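Local coordinates for Glyco_hydro_cc domain-containing protein (Pseudomonas viridiflava, PDB 6UAV) that probably hydrolyses internal linkages of beta-1,3-glucans as a family GH128 (subgroup II) endo-beta-1,3-glucanase with a TIM-barrel catalytic core, at residues A20-M25 with G46-D51; N83-V88 with P119-G124; K115-A120 with Y156-W161. One frame throughout, in Å; residues are numbered along the deposited sequence.

Contact 1 (A20-M25 with G46-D51); sequences ALSTGM and GQYNVD
S22 and Y48 make the nearest backbone approach of segments 20-25 and 46-51, with 5.7 Å from the CA of S22 to the CA of Y48. Both segments carry the end of a helix into a loop. L21 O accepts from M25 N at 3.0 Å and also from G24 N, a longer bond, and these two bonds close the turn of 21-25. On the other segment N49 is the first residue to leave the helix, with a positive phi of 54°, and the CB of V50 after it points toward 20-25. No direct hydrogen bond links the segments; instead the ammonium group of K2 is hydrogen-bonded to the carbonyls of S22, M25 and N49, tying the two turns together.

Side-chain contact is small and largely apolar. S22 CB sits 3.4 Å from Y48 O and 3.8 Å from Y48 CB. With chi1 at 66°, S22 OG lies between its own N and carbonyl carbon; it comes to the edge of the Y48 ring, near the ring plane and 4.0 Å from Y48 CD1, and makes weak hydrogen bonds back to L18 O and S19 O. One face of that ring is covered by Q47 CG. V50 sets CG1 against both turns, 3.8 Å from S22 CB and 3.4 Å from M25 O. The chain of M25 runs extended and then bends at chi3 (78°), bringing CE obliquely against V50 CG1 at 3.8 Å. Y48 also packs on P15, and V50 on W28. This is the packing of two successive helix-to-strand turns, leading into strands 27-29 and 51-56, at the amino-terminal end of a (beta/alpha)8 barrel.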
loop_
_atom_site.group_PDB
_atom_site.type_symbol
_atom_site.label_atom_id
_atom_site.label_comp_id
_atom_site.label_asym_id
_atom_site.label_seq_id
_atom_site.Cartn_x
_atom_site.Cartn_y
_atom_site.Cartn_z
ATOM N N ALA A 20 -19.239 7.533 1.094
ATOM C CA ALA A 20 -18.542 8.586 1.878
ATOM C C ALA A 20 -17.152 8.831 1.251
ATOM O O ALA A 20 -16.766 10.017 1.023
ATOM C CB ALA A 20 -18.483 8.126 3.328
ATOM N N LEU A 21 -16.434 7.750 0.948
ATOM C CA LEU A 21 -15.012 7.828 0.503
ATOM C C LEU A 21 -14.930 8.258 -0.956
ATOM O O LEU A 21 -13.935 8.847 -1.311
ATOM C CB LEU A 21 -14.315 6.489 0.673
ATOM C CG LEU A 21 -14.074 6.079 2.122
ATOM C CD1 LEU A 21 -13.700 4.634 2.159
ATOM C CD2 LEU A 21 -13.050 6.973 2.820
ATOM N N SER A 22 -15.915 7.969 -1.779
ATOM C CA SER A 22 -15.655 7.922 -3.235
ATOM C C SER A 22 -15.613 9.310 -3.845
ATOM O O SER A 22 -15.131 9.411 -4.965
ATOM C CB SER A 22 -16.680 7.054 -3.904
ATOM O OG SER A 22 -17.924 7.669 -3.792
ATOM N N THR A 23 -15.989 10.350 -3.107
ATOM C CA THR A 23 -15.858 11.748 -3.604
ATOM C C THR A 23 -14.393 12.123 -3.824
ATOM O O THR A 23 -14.131 12.914 -4.737
ATOM C CB THR A 23 -16.575 12.737 -2.687
ATOM O OG1 THR A 23 -15.883 12.663 -1.443
ATOM C CG2 THR A 23 -18.051 12.394 -2.613
ATOM N N GLY A 24 -13.480 11.604 -3.029
ATOM C CA GLY A 24 -12.035 11.917 -3.162
ATOM C C GLY A 24 -11.115 10.698 -3.314
ATOM O O GLY A 24 -9.925 10.914 -3.532
ATOM N N MET A 25 -11.578 9.474 -3.100
ATOM C CA MET A 25 -10.733 8.264 -3.047
ATOM C C MET A 25 -10.888 7.524 -4.373
ATOM O O MET A 25 -12.067 7.243 -4.717
ATOM C CB MET A 25 -11.207 7.330 -1.928
ATOM C CG MET A 25 -10.410 6.064 -1.843
ATOM S SD MET A 25 -11.063 4.736 -0.725
ATOM C CE MET A 25 -12.378 4.057 -1.733
ATOM N N GLY A 46 -18.301 0.785 -11.230
ATOM C CA GLY A 46 -19.256 1.538 -12.049
ATOM C C GLY A 46 -19.992 2.592 -11.263
ATOM O O GLY A 46 -20.248 3.633 -11.834
ATOM N N GLN A 47 -20.399 2.335 -10.036
ATOM C CA GLN A 47 -21.276 3.284 -9.278
ATOM C C GLN A 47 -20.440 4.335 -8.537
ATOM O O GLN A 47 -20.865 5.451 -8.497
ATOM C CB GLN A 47 -22.142 2.551 -8.249
ATOM C CG GLN A 47 -23.044 3.498 -7.429
ATOM C CD GLN A 47 -23.980 4.350 -8.242
ATOM O OE1 GLN A 47 -24.318 4.071 -9.410
ATOM N NE2 GLN A 47 -24.402 5.466 -7.626
ATOM N N TYR A 48 -19.335 3.960 -7.889
ATOM C CA TYR A 48 -18.549 4.849 -7.006
ATOM C C TYR A 48 -17.271 5.311 -7.722
ATOM O O TYR A 48 -16.557 6.169 -7.168
ATOM C CB TYR A 48 -18.188 4.100 -5.720
ATOM C CG TYR A 48 -19.385 3.585 -4.974
ATOM C CD1 TYR A 48 -20.128 4.393 -4.140
ATOM C CD2 TYR A 48 -19.736 2.264 -5.018
ATOM C CE1 TYR A 48 -21.238 3.910 -3.456
ATOM C CE2 TYR A 48 -20.843 1.755 -4.377
ATOM C CZ TYR A 48 -21.566 2.555 -3.529
ATOM O OH TYR A 48 -22.626 1.999 -2.880
ATOM N N ASN A 49 -16.945 4.757 -8.894
ATOM C CA ASN A 49 -15.668 5.093 -9.581
ATOM C C ASN A 49 -14.504 4.870 -8.614
ATOM O O ASN A 49 -13.612 5.721 -8.448
ATOM C CB ASN A 49 -15.738 6.493 -10.174
ATOM C CG ASN A 49 -14.546 6.760 -11.069
ATOM O OD1 ASN A 49 -13.938 5.817 -11.615
ATOM N ND2 ASN A 49 -14.242 8.040 -11.237
ATOM N N VAL A 50 -14.476 3.713 -7.971
ATOM C CA VAL A 50 -13.334 3.253 -7.133
ATOM C C VAL A 50 -12.870 1.912 -7.688
ATOM O O VAL A 50 -13.666 1.177 -8.338
ATOM C CB VAL A 50 -13.679 3.202 -5.627
ATOM C CG1 VAL A 50 -14.071 4.573 -5.105
ATOM C CG2 VAL A 50 -14.798 2.217 -5.367
ATOM N N ASP A 51 -11.576 1.641 -7.545
ATOM C CA ASP A 51 -11.044 0.302 -7.907
ATOM C C ASP A 51 -10.425 -0.351 -6.681
ATOM O O ASP A 51 -9.908 0.321 -5.818
ATOM C CB ASP A 51 -10.140 0.338 -9.130
ATOM C CG ASP A 51 -8.852 1.094 -8.967
ATOM O OD1 ASP A 51 -8.917 2.344 -9.047
ATOM O OD2 ASP A 51 -7.793 0.426 -8.763
#

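Contact 2 (N83-V88 with P119-G124); sequences NEPNLV and PAMNWG
Hydrogen bonds join E84 and N86 to the chain of 119-124. N122 ND2 gives an almost straight bond (177°) to E84 OE2 at 3.0 Å; the donor stands above the carboxylate plane, and amide and carboxylate are turned nearly perpendicular, although the two side chains run side by side. The stronger partner of the same OE2 is H160 ND1. N86, its CG held between N and carbonyl carbon (chi1 61°), sends ND2 to N122 O at 2.9 Å and also to Y129 O, whereas its buried OD1 has no hydrogen-bond partner. Backbone pairing is slighter: a single bridge of N83 with A120, with a weak bond from E84 N to A120 O. A CA-H...O contact brings G124 CA to 3.3 Å from N86 O.

Apolar contacts complete the fit. P85 CG lies 3.7 Å from M121 SD, the two side chains crossing at about a right angle, and W135 packs on both. L87 CD2 rests 3.6 Å from G124 CA.

The N-E-P sequence after strand 78-81 of the barrel is consistent with the acid/base site of clan GH-A glycosidases, and a glycerol, probably from the crystallisation liquor, is hydrogen-bonded to N122 OD1 and may mark a pocket here.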
loop_
_atom_site.group_PDB
_atom_site.type_symbol
_atom_site.label_atom_id
_atom_site.label_comp_id
_atom_site.label_asym_id
_atom_site.label_seq_id
_atom_site.Cartn_x
_atom_site.Cartn_y
_atom_site.Cartn_z
ATOM N N ASN A 83 3.786 -8.168 1.964
ATOM C CA ASN A 83 3.533 -7.086 2.977
ATOM C C ASN A 83 4.618 -7.056 4.049
ATOM O O ASN A 83 4.520 -7.834 4.989
ATOM C CB ASN A 83 2.178 -7.258 3.640
ATOM C CG ASN A 83 1.804 -5.985 4.370
ATOM O OD1 ASN A 83 1.504 -4.981 3.737
ATOM N ND2 ASN A 83 1.825 -6.025 5.693
ATOM N N GLU A 84 5.604 -6.169 3.937
ATOM C CA GLU A 84 6.642 -5.973 4.980
ATOM C C GLU A 84 7.387 -7.261 5.245
ATOM O O GLU A 84 7.343 -7.825 6.341
ATOM C CB GLU A 84 5.974 -5.396 6.230
ATOM C CG GLU A 84 5.514 -3.949 5.987
ATOM C CD GLU A 84 5.138 -3.216 7.267
ATOM O OE1 GLU A 84 5.299 -3.823 8.369
ATOM O OE2 GLU A 84 4.692 -2.091 7.160
ATOM N N PRO A 85 8.173 -7.762 4.262
ATOM C CA PRO A 85 8.913 -8.991 4.476
ATOM C C PRO A 85 9.931 -8.927 5.593
ATOM O O PRO A 85 10.230 -9.954 6.211
ATOM C CB PRO A 85 9.626 -9.221 3.137
ATOM C CG PRO A 85 9.719 -7.823 2.516
ATOM C CD PRO A 85 8.450 -7.115 2.952
ATOM N N ASN A 86 10.486 -7.737 5.837
ATOM C CA ASN A 86 11.526 -7.564 6.875
ATOM C C ASN A 86 10.892 -7.314 8.246
ATOM O O ASN A 86 11.625 -6.895 9.119
ATOM C CB ASN A 86 12.523 -6.502 6.456
ATOM C CG ASN A 86 11.943 -5.118 6.239
ATOM O OD1 ASN A 86 10.808 -5.010 5.757
ATOM N ND2 ASN A 86 12.763 -4.101 6.522
ATOM N N LEU A 87 9.587 -7.479 8.408
ATOM C CA LEU A 87 8.978 -7.359 9.755
ATOM C C LEU A 87 8.572 -8.786 10.145
ATOM O O LEU A 87 7.802 -9.429 9.399
ATOM C CB LEU A 87 7.757 -6.444 9.730
ATOM C CG LEU A 87 8.035 -4.936 9.846
ATOM C CD1 LEU A 87 8.604 -4.583 11.218
ATOM C CD2 LEU A 87 8.885 -4.414 8.698
ATOM N N VAL A 88 9.004 -9.230 11.307
ATOM C CA VAL A 88 8.704 -10.626 11.725
ATOM C C VAL A 88 7.205 -10.800 11.984
ATOM O O VAL A 88 6.693 -11.948 11.780
ATOM C CB VAL A 88 9.526 -10.947 12.961
ATOM C CG1 VAL A 88 9.124 -12.305 13.471
ATOM C CG2 VAL A 88 11.023 -10.851 12.674
ATOM N N PRO A 119 8.229 -5.672 -3.315
ATOM C CA PRO A 119 7.683 -5.846 -1.986
ATOM C C PRO A 119 7.384 -4.497 -1.303
ATOM O O PRO A 119 7.998 -3.515 -1.634
ATOM C CB PRO A 119 8.787 -6.649 -1.264
ATOM C CG PRO A 119 9.548 -7.266 -2.355
ATOM C CD PRO A 119 9.573 -6.213 -3.431
ATOM N N ALA A 120 6.509 -4.546 -0.313
ATOM C CA ALA A 120 6.142 -3.364 0.513
ATOM C C ALA A 120 7.078 -3.307 1.695
ATOM O O ALA A 120 6.994 -4.177 2.606
ATOM C CB ALA A 120 4.705 -3.433 0.943
ATOM N N MET A 121 7.989 -2.335 1.659
ATOM C CA MET A 121 9.048 -2.180 2.649
ATOM C C MET A 121 8.651 -1.194 3.751
ATOM O O MET A 121 7.744 -0.365 3.588
ATOM C CB MET A 121 10.349 -1.757 1.958
ATOM C CG MET A 121 10.784 -2.729 0.829
ATOM S SD MET A 121 10.884 -4.498 1.336
ATOM C CE MET A 121 12.203 -4.403 2.540
ATOM N N ASN A 122 9.350 -1.370 4.867
ATOM C CA ASN A 122 9.316 -0.453 6.030
ATOM C C ASN A 122 10.664 -0.622 6.758
ATOM O O ASN A 122 11.508 -1.455 6.313
ATOM C CB ASN A 122 8.058 -0.758 6.870
ATOM C CG ASN A 122 7.626 0.282 7.899
ATOM O OD1 ASN A 122 8.389 1.193 8.287
ATOM N ND2 ASN A 122 6.376 0.153 8.303
ATOM N N TRP A 123 10.879 0.099 7.860
ATOM C CA TRP A 123 12.011 -0.186 8.755
ATOM C C TRP A 123 11.641 -1.394 9.557
ATOM O O TRP A 123 10.521 -1.398 10.059
ATOM C CB TRP A 123 12.352 1.008 9.651
ATOM C CG TRP A 123 13.750 0.867 10.158
ATOM C CD1 TRP A 123 14.200 0.334 11.317
ATOM C CD2 TRP A 123 14.896 1.179 9.372
ATOM N NE1 TRP A 123 15.566 0.307 11.308
ATOM C CE2 TRP A 123 16.020 0.822 10.119
ATOM C CE3 TRP A 123 15.030 1.792 8.122
ATOM C CZ2 TRP A 123 17.311 1.055 9.660
ATOM C CZ3 TRP A 123 16.302 2.061 7.690
ATOM C CH2 TRP A 123 17.409 1.632 8.411
ATOM N N GLY A 124 12.539 -2.384 9.638
ATOM C CA GLY A 124 12.154 -3.743 9.994
ATOM C C GLY A 124 12.728 -4.217 11.300
ATOM O O GLY A 124 13.456 -3.457 11.994
#

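Contact 3 (K115-A120 with Y156-W161); sequences KLVGPA and YLAFHW
V117 and A120 pair with Y156 and A158 as neighbouring parallel strands, whose axes approach to 4.2 Å at an angle of 37°. Both the N and the O of Y156 bond to strand 115-120: Y156 N donates to L116 O at 3.2 Å, and Y156 O accepts from G118 N at 2.8 Å. The register then slips by one residue in a beta bulge at G118 and P119, where G118 has a positive phi (149°) and a cis peptide leads into the proline. Pairing resumes with A158 N to P119 O, a longer bond of 3.3 Å.

These are the strands of a beta-alpha-beta unit, connected through helix 132-146, in the (beta/alpha)8 barrel. V117, A120, Y156 and A158 point to the barrel interior, while L116 and P119 pack on helix 95-112 and F159 on helix 166-173.

Packing is close round the A120 methyl, 3.8 Å from A158 CB and 3.6 Å from H160 NE2. The imidazole is held at both nitrogens, ND1 by E84 and NE2 by T183, which fixes its rotation beside that methyl group. Toward the start of the strands the fit is looser. V117 CG1 reaches Y156 CB at 4.0 Å, and the partly exposed Y156 ring turns edge-to-face with W181. K115, beyond it, is exposed; its CB faces the partner strand, but the long chain turns off and ends away from it.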
loop_
_atom_site.group_PDB
_atom_site.type_symbol
_atom_site.label_atom_id
_atom_site.label_comp_id
_atom_site.label_asym_id
_atom_site.label_seq_id
_atom_site.Cartn_x
_atom_site.Cartn_y
_atom_site.Cartn_z
ATOM N N LYS A 115 0.907 -5.570 -13.353
ATOM C CA LYS A 115 2.263 -5.086 -12.983
ATOM C C LYS A 115 2.458 -5.487 -11.527
ATOM O O LYS A 115 1.423 -5.552 -10.749
ATOM C CB LYS A 115 2.328 -3.584 -13.142
ATOM C CG LYS A 115 2.235 -3.033 -14.543
ATOM C CD LYS A 115 3.212 -3.534 -15.482
ATOM C CE LYS A 115 3.028 -2.922 -16.851
ATOM N NZ LYS A 115 3.938 -3.571 -17.820
ATOM N N LEU A 116 3.669 -5.795 -11.150
ATOM C CA LEU A 116 3.951 -6.205 -9.771
ATOM C C LEU A 116 4.345 -4.953 -8.984
ATOM O O LEU A 116 5.300 -4.294 -9.341
ATOM C CB LEU A 116 5.047 -7.243 -9.767
ATOM C CG LEU A 116 4.751 -8.544 -10.500
ATOM C CD1 LEU A 116 5.948 -9.470 -10.350
ATOM C CD2 LEU A 116 3.504 -9.257 -9.947
ATOM N N VAL A 117 3.647 -4.714 -7.871
ATOM C CA VAL A 117 3.881 -3.579 -6.959
ATOM C C VAL A 117 4.352 -4.139 -5.627
ATOM O O VAL A 117 3.543 -4.589 -4.823
ATOM C CB VAL A 117 2.615 -2.733 -6.855
ATOM C CG1 VAL A 117 2.848 -1.548 -5.919
ATOM C CG2 VAL A 117 2.162 -2.260 -8.232
ATOM N N GLY A 118 5.632 -4.035 -5.347
ATOM C CA GLY A 118 6.158 -4.572 -4.088
ATOM C C GLY A 118 7.590 -5.036 -4.303
ATOM O O GLY A 118 8.127 -4.859 -5.380
ATOM N N PRO A 119 8.229 -5.672 -3.315
ATOM C CA PRO A 119 7.683 -5.846 -1.986
ATOM C C PRO A 119 7.384 -4.497 -1.303
ATOM O O PRO A 119 7.998 -3.515 -1.634
ATOM C CB PRO A 119 8.787 -6.649 -1.264
ATOM C CG PRO A 119 9.548 -7.266 -2.355
ATOM C CD PRO A 119 9.573 -6.213 -3.431
ATOM N N ALA A 120 6.509 -4.546 -0.313
ATOM C CA ALA A 120 6.142 -3.364 0.513
ATOM C C ALA A 120 7.078 -3.307 1.695
ATOM O O ALA A 120 6.994 -4.177 2.606
ATOM C CB ALA A 120 4.705 -3.433 0.943
ATOM N N TYR A 156 6.898 -1.535 -9.649
ATOM C CA TYR A 156 6.899 -0.450 -8.632
ATOM C C TYR A 156 7.365 -1.090 -7.363
ATOM O O TYR A 156 6.868 -2.184 -7.088
ATOM C CB TYR A 156 5.492 0.108 -8.348
ATOM C CG TYR A 156 4.924 0.835 -9.521
ATOM C CD1 TYR A 156 4.403 0.167 -10.596
ATOM C CD2 TYR A 156 4.978 2.215 -9.557
ATOM C CE1 TYR A 156 3.954 0.866 -11.698
ATOM C CE2 TYR A 156 4.499 2.914 -10.647
ATOM C CZ TYR A 156 3.977 2.234 -11.711
ATOM O OH TYR A 156 3.578 2.989 -12.786
ATOM N N LEU A 157 8.178 -0.392 -6.594
ATOM C CA LEU A 157 8.392 -0.774 -5.184
ATOM C C LEU A 157 7.205 -0.253 -4.370
ATOM O O LEU A 157 6.502 0.670 -4.810
ATOM C CB LEU A 157 9.696 -0.193 -4.662
ATOM C CG LEU A 157 10.955 -0.947 -5.117
ATOM C CD1 LEU A 157 12.192 -0.144 -4.726
ATOM C CD2 LEU A 157 11.023 -2.367 -4.513
ATOM N N ALA A 158 6.984 -0.811 -3.193
ATOM C CA ALA A 158 5.940 -0.294 -2.292
ATOM C C ALA A 158 6.628 0.073 -0.984
ATOM O O ALA A 158 7.661 -0.501 -0.645
ATOM C CB ALA A 158 4.747 -1.200 -2.142
ATOM N N PHE A 159 6.029 1.018 -0.266
ATOM C CA PHE A 159 6.626 1.512 0.970
ATOM C C PHE A 159 5.516 1.866 1.951
ATOM O O PHE A 159 4.462 2.333 1.544
ATOM C CB PHE A 159 7.520 2.708 0.639
ATOM C CG PHE A 159 8.480 2.998 1.764
ATOM C CD1 PHE A 159 9.395 2.043 2.146
ATOM C CD2 PHE A 159 8.452 4.181 2.466
ATOM C CE1 PHE A 159 10.256 2.253 3.209
ATOM C CE2 PHE A 159 9.314 4.382 3.527
ATOM C CZ PHE A 159 10.209 3.421 3.892
ATOM N N HIS A 160 5.779 1.634 3.232
ATOM C CA HIS A 160 4.949 2.031 4.368
ATOM C C HIS A 160 5.777 2.912 5.292
ATOM O O HIS A 160 6.965 2.629 5.496
ATOM C CB HIS A 160 4.557 0.768 5.183
ATOM C CG HIS A 160 3.777 -0.250 4.407
ATOM N ND1 HIS A 160 3.488 -1.480 4.954
ATOM C CD2 HIS A 160 3.179 -0.181 3.207
ATOM C CE1 HIS A 160 2.710 -2.155 4.094
ATOM N NE2 HIS A 160 2.511 -1.364 2.988
ATOM N N TRP A 161 5.164 3.949 5.856
ATOM C CA TRP A 161 5.917 4.853 6.740
ATOM C C TRP A 161 4.927 5.561 7.671
ATOM O O TRP A 161 3.931 6.095 7.184
ATOM C CB TRP A 161 6.740 5.828 5.918
ATOM C CG TRP A 161 7.854 6.388 6.729
ATOM C CD1 TRP A 161 7.987 7.689 7.177
ATOM C CD2 TRP A 161 9.006 5.668 7.189
ATOM N NE1 TRP A 161 9.145 7.804 7.885
ATOM C CE2 TRP A 161 9.795 6.590 7.909
ATOM C CE3 TRP A 161 9.467 4.347 7.026
ATOM C CZ2 TRP A 161 10.980 6.211 8.516
ATOM C CZ3 TRP A 161 10.637 3.975 7.646
ATOM C CH2 TRP A 161 11.400 4.911 8.357
#

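How the contacts relate
Contacts 2 and 3 share P119 and A120 on strand 115-121, and their centres are 10 Å apart. H160 of contact 3 joins them: its ND1 lies 2.6 Å from E84 OE2 of contact 2, and its backbone N 2.8 Å from M121 O. Contact 3 thus builds the barrel wall from which contact 2 continues toward the probable active site; E184, against H160, occupies the strand position of the nucleophile in clan GH-A relatives. A glycerol, probably from the crystallisation liquor, is about 3 Å from the N122 side chain and about 6 Å from that of H160. Contact 1 touches neither; its centre is 23 Å from that of contact 3 and 29 Å from that of contact 2, across the chain's centre.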